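Local structure of YycN protein (Bacillus subtilis, 1ON0) at residues T6-E11 and H60-L65; K22-E27 and H128-N133; L76-E81 and A89-F94. The protein probably acts as an acyltransferase of the GNAT family, passing an acyl group other than an aminoacyl group to a substrate that is not known. All blocks are in the same frame, centred on the assembly; numbering follows the deposited sequence.

Interaction 1: residues T6-E11 and H60-L65; sequences TPMQTE and HHLWSL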
loop_
_atom_site.group_PDB
_atom_site.type_symbol
_atom_site.label_atom_id
_atom_site.label_comp_id
_atom_site.label_asym_id
_atom_site.label_seq_id
_atom_site.Cartn_x
_atom_site.Cartn_y
_atom_site.Cartn_z
ATOM N N THR B 6 17.863 11.716 -2.069
ATOM C CA THR B 6 19.167 11.930 -2.668
ATOM C C THR B 6 19.086 13.257 -3.410
ATOM O O THR B 6 18.109 13.531 -4.107
ATOM C CB THR B 6 19.531 10.832 -3.695
ATOM O OG1 THR B 6 19.275 9.545 -3.125
ATOM C CG2 THR B 6 21.006 10.931 -4.078
ATOM N N PRO B 7 20.107 14.110 -3.261
ATOM C CA PRO B 7 20.043 15.391 -3.981
ATOM C C PRO B 7 20.036 15.156 -5.503
ATOM O O PRO B 7 20.781 14.326 -6.002
ATOM C CB PRO B 7 21.282 16.138 -3.473
ATOM C CG PRO B 7 22.207 15.038 -3.021
ATOM C CD PRO B 7 21.311 14.007 -2.422
HETATM N N MSE B 8 19.173 15.858 -6.229
HETATM C CA MSE B 8 19.097 15.683 -7.680
HETATM C C MSE B 8 20.402 16.066 -8.359
HETATM O O MSE B 8 21.123 16.951 -7.900
HETATM C CB MSE B 8 18.005 16.550 -8.303
HETATM C CG MSE B 8 16.574 16.261 -7.878
HETATM SE SE MSE B 8 15.340 17.168 -9.070
HETATM C CE MSE B 8 16.115 18.923 -9.023
ATOM N N GLN B 9 20.680 15.391 -9.465
ATOM C CA GLN B 9 21.864 15.636 -10.274
ATOM C C GLN B 9 21.368 16.469 -11.450
ATOM O O GLN B 9 20.181 16.440 -11.774
ATOM C CB GLN B 9 22.413 14.320 -10.813
ATOM C CG GLN B 9 22.617 13.240 -9.774
ATOM C CD GLN B 9 23.955 13.353 -9.089
ATOM O OE1 GLN B 9 24.253 14.359 -8.443
ATOM N NE2 GLN B 9 24.781 12.321 -9.233
ATOM N N THR B 10 22.280 17.185 -12.101
ATOM C CA THR B 10 21.938 18.031 -13.243
ATOM C C THR B 10 21.020 17.330 -14.251
ATOM O O THR B 10 20.160 17.965 -14.866
ATOM C CB THR B 10 23.210 18.494 -13.981
ATOM O OG1 THR B 10 23.809 17.380 -14.662
ATOM C CG2 THR B 10 24.220 19.063 -12.985
ATOM N N GLU B 11 21.198 16.024 -14.418
ATOM C CA GLU B 11 20.376 15.264 -15.352
ATOM C C GLU B 11 18.919 15.312 -14.892
ATOM O O GLU B 11 18.024 15.711 -15.641
ATOM C CB GLU B 11 20.836 13.802 -15.415
ATOM C CG GLU B 11 22.346 13.582 -15.524
ATOM C CD GLU B 11 23.084 13.807 -14.204
ATOM O OE1 GLU B 11 23.262 14.971 -13.792
ATOM O OE2 GLU B 11 23.487 12.810 -13.572
ATOM N N HIS B 60 18.037 26.105 -1.353
ATOM C CA HIS B 60 17.074 25.208 -1.960
ATOM C C HIS B 60 17.631 23.809 -1.935
ATOM O O HIS B 60 18.826 23.600 -2.122
ATOM C CB HIS B 60 16.790 25.624 -3.399
ATOM C CG HIS B 60 15.815 26.751 -3.508
ATOM N ND1 HIS B 60 14.456 26.548 -3.576
ATOM C CD2 HIS B 60 16.003 28.091 -3.488
ATOM C CE1 HIS B 60 13.842 27.721 -3.588
ATOM N NE2 HIS B 60 14.756 28.669 -3.535
ATOM N N HIS B 61 16.762 22.847 -1.685
ATOM C CA HIS B 61 17.198 21.475 -1.645
ATOM C C HIS B 61 16.201 20.639 -2.423
ATOM O O HIS B 61 15.064 20.427 -1.989
ATOM C CB HIS B 61 17.286 20.981 -0.204
ATOM C CG HIS B 61 18.120 21.849 0.692
ATOM N ND1 HIS B 61 17.614 22.957 1.343
ATOM C CD2 HIS B 61 19.408 21.740 1.093
ATOM C CE1 HIS B 61 18.549 23.483 2.111
ATOM N NE2 HIS B 61 19.651 22.763 1.980
ATOM N N LEU B 62 16.616 20.191 -3.596
ATOM C CA LEU B 62 15.753 19.361 -4.416
ATOM C C LEU B 62 16.328 17.956 -4.320
ATOM O O LEU B 62 17.520 17.738 -4.550
ATOM C CB LEU B 62 15.716 19.879 -5.866
ATOM C CG LEU B 62 15.021 21.241 -6.080
ATOM C CD1 LEU B 62 15.957 22.375 -5.659
ATOM C CD2 LEU B 62 14.632 21.409 -7.541
ATOM N N TRP B 63 15.471 17.022 -3.932
ATOM C CA TRP B 63 15.836 15.616 -3.743
ATOM C C TRP B 63 15.003 14.688 -4.614
ATOM O O TRP B 63 13.845 14.977 -4.923
ATOM C CB TRP B 63 15.584 15.195 -2.286
ATOM C CG TRP B 63 16.465 15.829 -1.239
ATOM C CD1 TRP B 63 17.799 15.620 -1.062
ATOM C CD2 TRP B 63 16.060 16.739 -0.209
ATOM N NE1 TRP B 63 18.252 16.337 0.017
ATOM C CE2 TRP B 63 17.206 17.032 0.562
ATOM C CE3 TRP B 63 14.836 17.331 0.143
ATOM C CZ2 TRP B 63 17.173 17.895 1.660
ATOM C CZ3 TRP B 63 14.802 18.191 1.239
ATOM C CH2 TRP B 63 15.965 18.461 1.984
ATOM N N SER B 64 15.590 13.565 -5.003
ATOM C CA SER B 64 14.865 12.565 -5.775
ATOM C C SER B 64 14.537 11.528 -4.718
ATOM O O SER B 64 15.435 11.092 -3.993
ATOM C CB SER B 64 15.763 11.922 -6.816
ATOM O OG SER B 64 16.815 11.246 -6.172
ATOM N N LEU B 65 13.267 11.149 -4.596
ATOM C CA LEU B 65 12.882 10.139 -3.605
ATOM C C LEU B 65 13.049 8.759 -4.225
ATOM O O LEU B 65 12.454 8.467 -5.259
ATOM C CB LEU B 65 11.420 10.329 -3.184
ATOM C CG LEU B 65 11.087 11.768 -2.787
ATOM C CD1 LEU B 65 9.582 11.956 -2.669
ATOM C CD2 LEU B 65 11.806 12.098 -1.485
HETATM O O HOH W 1 19.448 11.677 -7.164
#

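Interaction 2: residues K22-E27 and H128-N133; sequences KHYAEE and HVFAHN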
loop_
_atom_site.group_PDB
_atom_site.type_symbol
_atom_site.label_atom_id
_atom_site.label_comp_id
_atom_site.label_asym_id
_atom_site.label_seq_id
_atom_site.Cartn_x
_atom_site.Cartn_y
_atom_site.Cartn_z
ATOM N N LYS B 22 5.475 22.220 -16.406
ATOM C CA LYS B 22 4.310 21.896 -17.223
ATOM C C LYS B 22 3.136 21.517 -16.324
ATOM O O LYS B 22 1.981 21.827 -16.599
ATOM C CB LYS B 22 4.648 20.738 -18.162
ATOM C CG LYS B 22 3.471 20.215 -18.964
ATOM C CD LYS B 22 3.845 18.944 -19.711
ATOM C CE LYS B 22 4.366 17.870 -18.769
ATOM N NZ LYS B 22 4.688 16.641 -19.539
ATOM N N HIS B 23 3.452 20.839 -15.239
ATOM C CA HIS B 23 2.438 20.411 -14.293
ATOM C C HIS B 23 1.822 21.594 -13.532
ATOM O O HIS B 23 0.607 21.650 -13.318
ATOM C CB HIS B 23 3.061 19.412 -13.314
ATOM C CG HIS B 23 2.087 18.842 -12.342
ATOM N ND1 HIS B 23 1.127 17.924 -12.707
ATOM C CD2 HIS B 23 1.868 19.119 -11.037
ATOM C CE1 HIS B 23 0.355 17.665 -11.670
ATOM N NE2 HIS B 23 0.783 18.379 -10.642
ATOM N N TYR B 24 2.669 22.529 -13.118
ATOM C CA TYR B 24 2.220 23.710 -12.373
ATOM C C TYR B 24 1.243 24.564 -13.190
ATOM O O TYR B 24 0.287 25.116 -12.659
ATOM C CB TYR B 24 3.426 24.566 -11.979
ATOM C CG TYR B 24 3.116 25.583 -10.915
ATOM C CD1 TYR B 24 2.735 25.177 -9.635
ATOM C CD2 TYR B 24 3.191 26.949 -11.185
ATOM C CE1 TYR B 24 2.441 26.104 -8.647
ATOM C CE2 TYR B 24 2.898 27.888 -10.207
ATOM C CZ TYR B 24 2.524 27.458 -8.935
ATOM O OH TYR B 24 2.247 28.381 -7.950
ATOM N N ALA B 25 1.508 24.676 -14.486
ATOM C CA ALA B 25 0.652 25.446 -15.361
ATOM C C ALA B 25 -0.724 24.790 -15.390
ATOM O O ALA B 25 -1.754 25.467 -15.337
ATOM C CB ALA B 25 1.240 25.498 -16.759
ATOM N N GLU B 26 -0.738 23.465 -15.460
ATOM C CA GLU B 26 -1.984 22.712 -15.498
ATOM C C GLU B 26 -2.745 22.921 -14.181
ATOM O O GLU B 26 -3.967 23.014 -14.170
ATOM C CB GLU B 26 -1.647 21.234 -15.739
ATOM C CG GLU B 26 -2.797 20.235 -15.674
ATOM C CD GLU B 26 -2.286 18.787 -15.634
ATOM O OE1 GLU B 26 -1.457 18.429 -16.505
ATOM O OE2 GLU B 26 -2.713 18.014 -14.740
ATOM N N GLU B 27 -2.013 23.021 -13.078
ATOM C CA GLU B 27 -2.634 23.224 -11.778
ATOM C C GLU B 27 -3.206 24.636 -11.673
ATOM O O GLU B 27 -4.295 24.848 -11.135
ATOM C CB GLU B 27 -1.615 23.016 -10.659
ATOM C CG GLU B 27 -1.057 21.615 -10.541
ATOM C CD GLU B 27 -1.994 20.665 -9.827
ATOM O OE1 GLU B 27 -1.494 19.851 -9.021
ATOM O OE2 GLU B 27 -3.217 20.726 -10.068
ATOM N N HIS B 128 2.136 24.780 0.041
ATOM C CA HIS B 128 0.926 25.223 -0.648
ATOM C C HIS B 128 0.309 24.037 -1.383
ATOM O O HIS B 128 1.007 23.226 -1.991
ATOM C CB HIS B 128 1.251 26.329 -1.655
ATOM C CG HIS B 128 0.173 26.567 -2.672
ATOM N ND1 HIS B 128 -0.130 25.657 -3.663
ATOM C CD2 HIS B 128 -0.683 27.606 -2.845
ATOM C CE1 HIS B 128 -1.124 26.121 -4.402
ATOM N NE2 HIS B 128 -1.478 27.303 -3.924
ATOM N N VAL B 129 -1.011 23.942 -1.316
ATOM C CA VAL B 129 -1.725 22.873 -1.982
ATOM C C VAL B 129 -2.965 23.479 -2.633
ATOM O O VAL B 129 -3.687 24.238 -2.001
ATOM C CB VAL B 129 -2.117 21.753 -0.969
ATOM C CG1 VAL B 129 -3.099 22.288 0.054
ATOM C CG2 VAL B 129 -2.689 20.564 -1.698
ATOM N N PHE B 130 -3.180 23.163 -3.909
ATOM C CA PHE B 130 -4.338 23.664 -4.628
ATOM C C PHE B 130 -5.589 23.054 -4.036
ATOM O O PHE B 130 -5.653 21.844 -3.788
ATOM C CB PHE B 130 -4.279 23.305 -6.118
ATOM C CG PHE B 130 -3.172 23.982 -6.866
ATOM C CD1 PHE B 130 -1.958 23.339 -7.059
ATOM C CD2 PHE B 130 -3.328 25.292 -7.326
ATOM C CE1 PHE B 130 -0.912 23.978 -7.721
ATOM C CE2 PHE B 130 -2.296 25.944 -7.987
ATOM C CZ PHE B 130 -1.076 25.284 -8.176
ATOM N N ALA B 131 -6.588 23.895 -3.816
ATOM C CA ALA B 131 -7.852 23.448 -3.250
ATOM C C ALA B 131 -8.366 22.190 -3.937
ATOM O O ALA B 131 -8.855 21.283 -3.269
ATOM C CB ALA B 131 -8.883 24.561 -3.369
ATOM N N HIS B 132 -8.243 22.122 -5.263
ATOM C CA HIS B 132 -8.756 20.961 -5.985
ATOM C C HIS B 132 -7.987 19.665 -5.721
ATOM O O HIS B 132 -8.523 18.581 -5.947
ATOM C CB HIS B 132 -8.813 21.229 -7.494
ATOM C CG HIS B 132 -7.476 21.478 -8.116
ATOM N ND1 HIS B 132 -7.001 22.744 -8.384
ATOM C CD2 HIS B 132 -6.493 20.623 -8.491
ATOM C CE1 HIS B 132 -5.785 22.660 -8.896
ATOM N NE2 HIS B 132 -5.454 21.381 -8.970
ATOM N N ASN B 133 -6.747 19.775 -5.246
ATOM C CA ASN B 133 -5.918 18.605 -4.942
ATOM C C ASN B 133 -6.383 17.983 -3.621
ATOM O O ASN B 133 -5.645 17.956 -2.641
ATOM C CB ASN B 133 -4.448 19.013 -4.808
ATOM C CG ASN B 133 -3.571 18.429 -5.900
ATOM O OD1 ASN B 133 -3.638 18.840 -7.059
ATOM N ND2 ASN B 133 -2.744 17.455 -5.534
#

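Interaction 3: residues L76-E81 and A89-F94; sequences LWIHAE and AFIYDF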
loop_
_atom_site.group_PDB
_atom_site.type_symbol
_atom_site.label_atom_id
_atom_site.label_comp_id
_atom_site.label_asym_id
_atom_site.label_seq_id
_atom_site.Cartn_x
_atom_site.Cartn_y
_atom_site.Cartn_z
ATOM N N LEU B 76 11.185 15.873 -4.204
ATOM C CA LEU B 76 10.908 16.659 -3.010
ATOM C C LEU B 76 11.780 17.898 -3.112
ATOM O O LEU B 76 12.988 17.796 -3.270
ATOM C CB LEU B 76 11.293 15.866 -1.767
ATOM C CG LEU B 76 10.649 16.214 -0.424
ATOM C CD1 LEU B 76 11.708 16.047 0.651
ATOM C CD2 LEU B 76 10.081 17.627 -0.411
ATOM N N TRP B 77 11.169 19.066 -3.034
ATOM C CA TRP B 77 11.920 20.299 -3.118
ATOM C C TRP B 77 11.518 21.224 -1.991
ATOM O O TRP B 77 10.368 21.640 -1.913
ATOM C CB TRP B 77 11.681 20.958 -4.487
ATOM C CG TRP B 77 12.083 22.402 -4.592
ATOM C CD1 TRP B 77 12.916 23.086 -3.755
ATOM C CD2 TRP B 77 11.686 23.327 -5.604
ATOM N NE1 TRP B 77 13.061 24.374 -4.177
ATOM C CE2 TRP B 77 12.318 24.558 -5.314
ATOM C CE3 TRP B 77 10.862 23.240 -6.739
ATOM C CZ2 TRP B 77 12.145 25.703 -6.113
ATOM C CZ3 TRP B 77 10.695 24.376 -7.535
ATOM C CH2 TRP B 77 11.336 25.590 -7.215
ATOM N N ILE B 78 12.457 21.528 -1.098
ATOM C CA ILE B 78 12.153 22.434 0.000
ATOM C C ILE B 78 13.108 23.610 0.023
ATOM O O ILE B 78 14.220 23.544 -0.506
ATOM C CB ILE B 78 12.212 21.747 1.390
ATOM C CG1 ILE B 78 13.655 21.537 1.821
ATOM C CG2 ILE B 78 11.463 20.429 1.345
ATOM C CD1 ILE B 78 13.788 20.985 3.228
ATOM N N HIS B 79 12.657 24.686 0.642
ATOM C CA HIS B 79 13.446 25.903 0.774
ATOM C C HIS B 79 13.600 26.201 2.248
ATOM O O HIS B 79 12.633 26.105 2.999
ATOM C CB HIS B 79 12.720 27.070 0.124
ATOM C CG HIS B 79 13.354 28.401 0.385
ATOM N ND1 HIS B 79 14.617 28.720 -0.057
ATOM C CD2 HIS B 79 12.878 29.506 1.007
ATOM C CE1 HIS B 79 14.893 29.970 0.276
ATOM N NE2 HIS B 79 13.855 30.468 0.920
ATOM N N ALA B 80 14.804 26.573 2.662
ATOM C CA ALA B 80 15.059 26.904 4.059
ATOM C C ALA B 80 15.523 28.351 4.194
ATOM O O ALA B 80 16.707 28.600 4.374
ATOM C CB ALA B 80 16.122 25.963 4.630
ATOM N N GLU B 81 14.596 29.302 4.116
ATOM C CA GLU B 81 14.937 30.728 4.210
ATOM C C GLU B 81 16.084 31.053 5.167
ATOM O O GLU B 81 16.370 30.299 6.102
ATOM C CB GLU B 81 13.704 31.553 4.600
ATOM C CG GLU B 81 12.931 32.116 3.414
ATOM C CD GLU B 81 11.447 31.791 3.466
ATOM O OE1 GLU B 81 10.692 32.339 2.639
ATOM O OE2 GLU B 81 11.036 30.987 4.328
ATOM N N ALA B 89 10.749 25.939 6.840
ATOM C CA ALA B 89 11.220 25.671 5.488
ATOM C C ALA B 89 9.965 25.434 4.676
ATOM O O ALA B 89 9.022 24.803 5.148
ATOM C CB ALA B 89 12.117 24.444 5.460
ATOM N N PHE B 90 9.941 25.966 3.464
ATOM C CA PHE B 90 8.787 25.810 2.608
ATOM C C PHE B 90 8.971 24.660 1.645
ATOM O O PHE B 90 10.062 24.450 1.100
ATOM C CB PHE B 90 8.529 27.096 1.820
ATOM C CG PHE B 90 7.231 27.089 1.032
ATOM C CD1 PHE B 90 7.236 26.920 -0.348
ATOM C CD2 PHE B 90 6.017 27.277 1.672
ATOM C CE1 PHE B 90 6.054 26.954 -1.090
ATOM C CE2 PHE B 90 4.825 27.312 0.950
ATOM C CZ PHE B 90 4.848 27.145 -0.436
ATOM N N ILE B 91 7.889 23.922 1.434
ATOM C CA ILE B 91 7.901 22.802 0.512
ATOM C C ILE B 91 7.356 23.287 -0.829
ATOM O O ILE B 91 6.139 23.314 -1.050
ATOM C CB ILE B 91 7.021 21.662 1.031
ATOM C CG1 ILE B 91 7.577 21.165 2.374
ATOM C CG2 ILE B 91 6.997 20.523 0.021
ATOM C CD1 ILE B 91 6.652 20.259 3.136
ATOM N N TYR B 92 8.252 23.678 -1.727
ATOM C CA TYR B 92 7.823 24.143 -3.037
ATOM C C TYR B 92 7.213 23.011 -3.838
ATOM O O TYR B 92 6.294 23.231 -4.611
ATOM C CB TYR B 92 9.001 24.768 -3.818
ATOM C CG TYR B 92 9.216 26.237 -3.511
ATOM C CD1 TYR B 92 8.258 27.178 -3.862
ATOM C CD2 TYR B 92 10.320 26.669 -2.780
ATOM C CE1 TYR B 92 8.373 28.506 -3.479
ATOM C CE2 TYR B 92 10.446 28.001 -2.396
ATOM C CZ TYR B 92 9.466 28.911 -2.739
ATOM O OH TYR B 92 9.518 30.213 -2.289
ATOM N N ASP B 93 7.679 21.786 -3.646
ATOM C CA ASP B 93 7.118 20.720 -4.457
ATOM C C ASP B 93 7.365 19.341 -3.873
ATOM O O ASP B 93 8.420 19.065 -3.306
ATOM C CB ASP B 93 7.704 20.835 -5.876
ATOM C CG ASP B 93 6.940 20.019 -6.917
ATOM O OD1 ASP B 93 5.731 19.806 -6.758
ATOM O OD2 ASP B 93 7.566 19.604 -7.904
ATOM N N PHE B 94 6.359 18.492 -4.005
ATOM C CA PHE B 94 6.411 17.140 -3.498
ATOM C C PHE B 94 5.364 16.266 -4.163
ATOM O O PHE B 94 4.191 16.643 -4.299
ATOM C CB PHE B 94 6.179 17.120 -1.996
ATOM C CG PHE B 94 5.724 15.790 -1.489
ATOM C CD1 PHE B 94 6.611 14.729 -1.415
ATOM C CD2 PHE B 94 4.390 15.587 -1.137
ATOM C CE1 PHE B 94 6.184 13.471 -0.980
ATOM C CE2 PHE B 94 3.940 14.339 -0.700
ATOM C CZ PHE B 94 4.841 13.277 -0.626
#

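Interaction 1: residues T6-E11 and H60-L65
Thr6 and Ser64 form a hydrogen-bonded antiparallel pair. Ser64 N donates to Thr6 O at 2.7 Å, and Thr6 N donates to Ser64 O at 3.2 Å. Pro7 faces Trp63 in the next, non-hydrogen-bonded pair, where no backbone N-H is needed toward Trp63. Its N meets the edge of the indole, 3.5 Å from Trp63 CD1. One step on, Met8 N donates to Leu62 O at 3.0 Å.

The side chain of Met8, a selenomethionine in this crystal, then runs over Leu62. Met8 CB lies 4.0 Å from Leu62 O, and Met8 CG lies 3.8 Å from Leu62 O. A turn about the CG-SE bond (chi3 -50°) brings CE onto the leucine. There Met8 CE sits 3.3 Å from Leu62 CD2 and just as near Leu62 CB, a tight fit. Tyr16 of helix 10-31 packs on both side chains. A water joins the strands as well: it accepts a hydrogen bond from Ser64 OG at 2.8 Å and donates one to Pro7 O.

This is the pairing of the first and second strands of the GNAT fold, at one margin of the sheet within the chain.

Interaction 2: residues K22-E27 and H128-N133
A type I beta turn from Phe130 to Asn133, between strand 124-127 and helix 134-142 of the acetyltransferase fold, meets helix 10-31 at Glu27. His132 NE2 donates to Glu27 OE2 at 2.6 Å with a nearly straight N-H (168°). The oxygen lies in the plane of the imidazole. The donor stands above the carboxylate plane of Glu27, 36° out of it. Glu27 reaches this place by bending its chain at chi2 (-80°). Its other oxygen, OE1, takes a weak bond from His23 NE2, one helical turn earlier, at 3.2 Å.

Phe130 fills the space beside this polar pair. Glu27 CB lies over one face of its ring, toward the rim, though the modelled closeness there is doubtful. His128 CE1 lies over the centre of the opposite face. At the ring edge, Phe130 CZ is 3.6 Å from Tyr24 CE1, and the two rings are inclined to each other. Lys28 and Ala31 of helix 10-31 also touch Phe130. Lys22 packs on Arg101, and Glu26 on Thr135, of the second subunit.

Glu27 is buried. Its OE2 has a straight bond from His132, and its OE1 a weak one from His23 in the same helix. The short, straight bond is consistent with a proton on His132 NE2 and should hold that ring against turning. Polar bonding and aromatic packing together tie the turn to the helix.

Interaction 3: residues L76-E81 and A89-F94
Trp77 lies opposite two residues of the neighbouring strand, Tyr92 and Asp93, and this extra residue makes a classic beta bulge. Trp77 N donates to Asp93 O at 2.8 Å, and Asp93 N returns a bond to Trp77 O at 3.2 Å. Beyond the bulge, His79 N donates to Phe90 O at 2.6 Å.

The bulge pushes Tyr92 out as a bump over the flat indole. Tyr92 CB stands over the centre of the six-membered ring of Trp77, 3.6 Å from its centroid and 15° off the ring normal. Trp77 CG is anti to the backbone N (chi1 164°), which lays the indole beneath that carbon. The tyrosine ring then runs on beside His79, with Tyr92 CE2 3.5 Å from His79 CB. Phe90 CD1 sits over the middle of one face of the tyrosine ring. At its polar end, Trp77 NE1 is hydrogen-bonded to His60 ND1, while Asp93 OD2 is held by Tyr16 OH. Replacing Trp77 by an alanine takes away the indole, which is likely to leave a gap beneath Tyr92 CB and His60 ND1 without its mate.

The other face of the hairpin carries Leu76, Ile78, Ile91 and Phe94 and is apolar. Leu76 CD2 fits the hollow between Ile91 CG2, at 4.3 Å, and Phe94 CB, at 4.2 Å. Ile78 CG2 meets Ile91 CG1 at 4.1 Å. Leu113 of helix 105-119 packs on both Leu76 and Ile91, and Ala109 and Leu110 of that helix touch Phe94.

A bulge in the fourth strand is a hallmark of GNAT enzymes. In relatives it sits where this strand parts from the fifth and acetyl-CoA binds, so this hairpin probably borders the cofactor site.

From the N terminus, strand 4-7 leads into helix 10-31. Interaction 1 closes the first long loop, which is mostly helical, by bringing residues 60-65 back beside 6-11. Interaction 2 starts inside that loop, on helix 10-31, and ends far beyond it at 128-133, so the two cross. Interaction 3 closes the short hairpin of strands 72-79 and 88-96. It comes after interaction 1 and falls wholly within the span of interaction 2. Interactions 1 and 3 share one sheet, where strands 60-66 and 72-79 are neighbours and Trp63 N bonds to Leu76 O. Interaction 2 ties the loop after strand 124-127 to helix 10-31, about 21 Å from interaction 1 between centres.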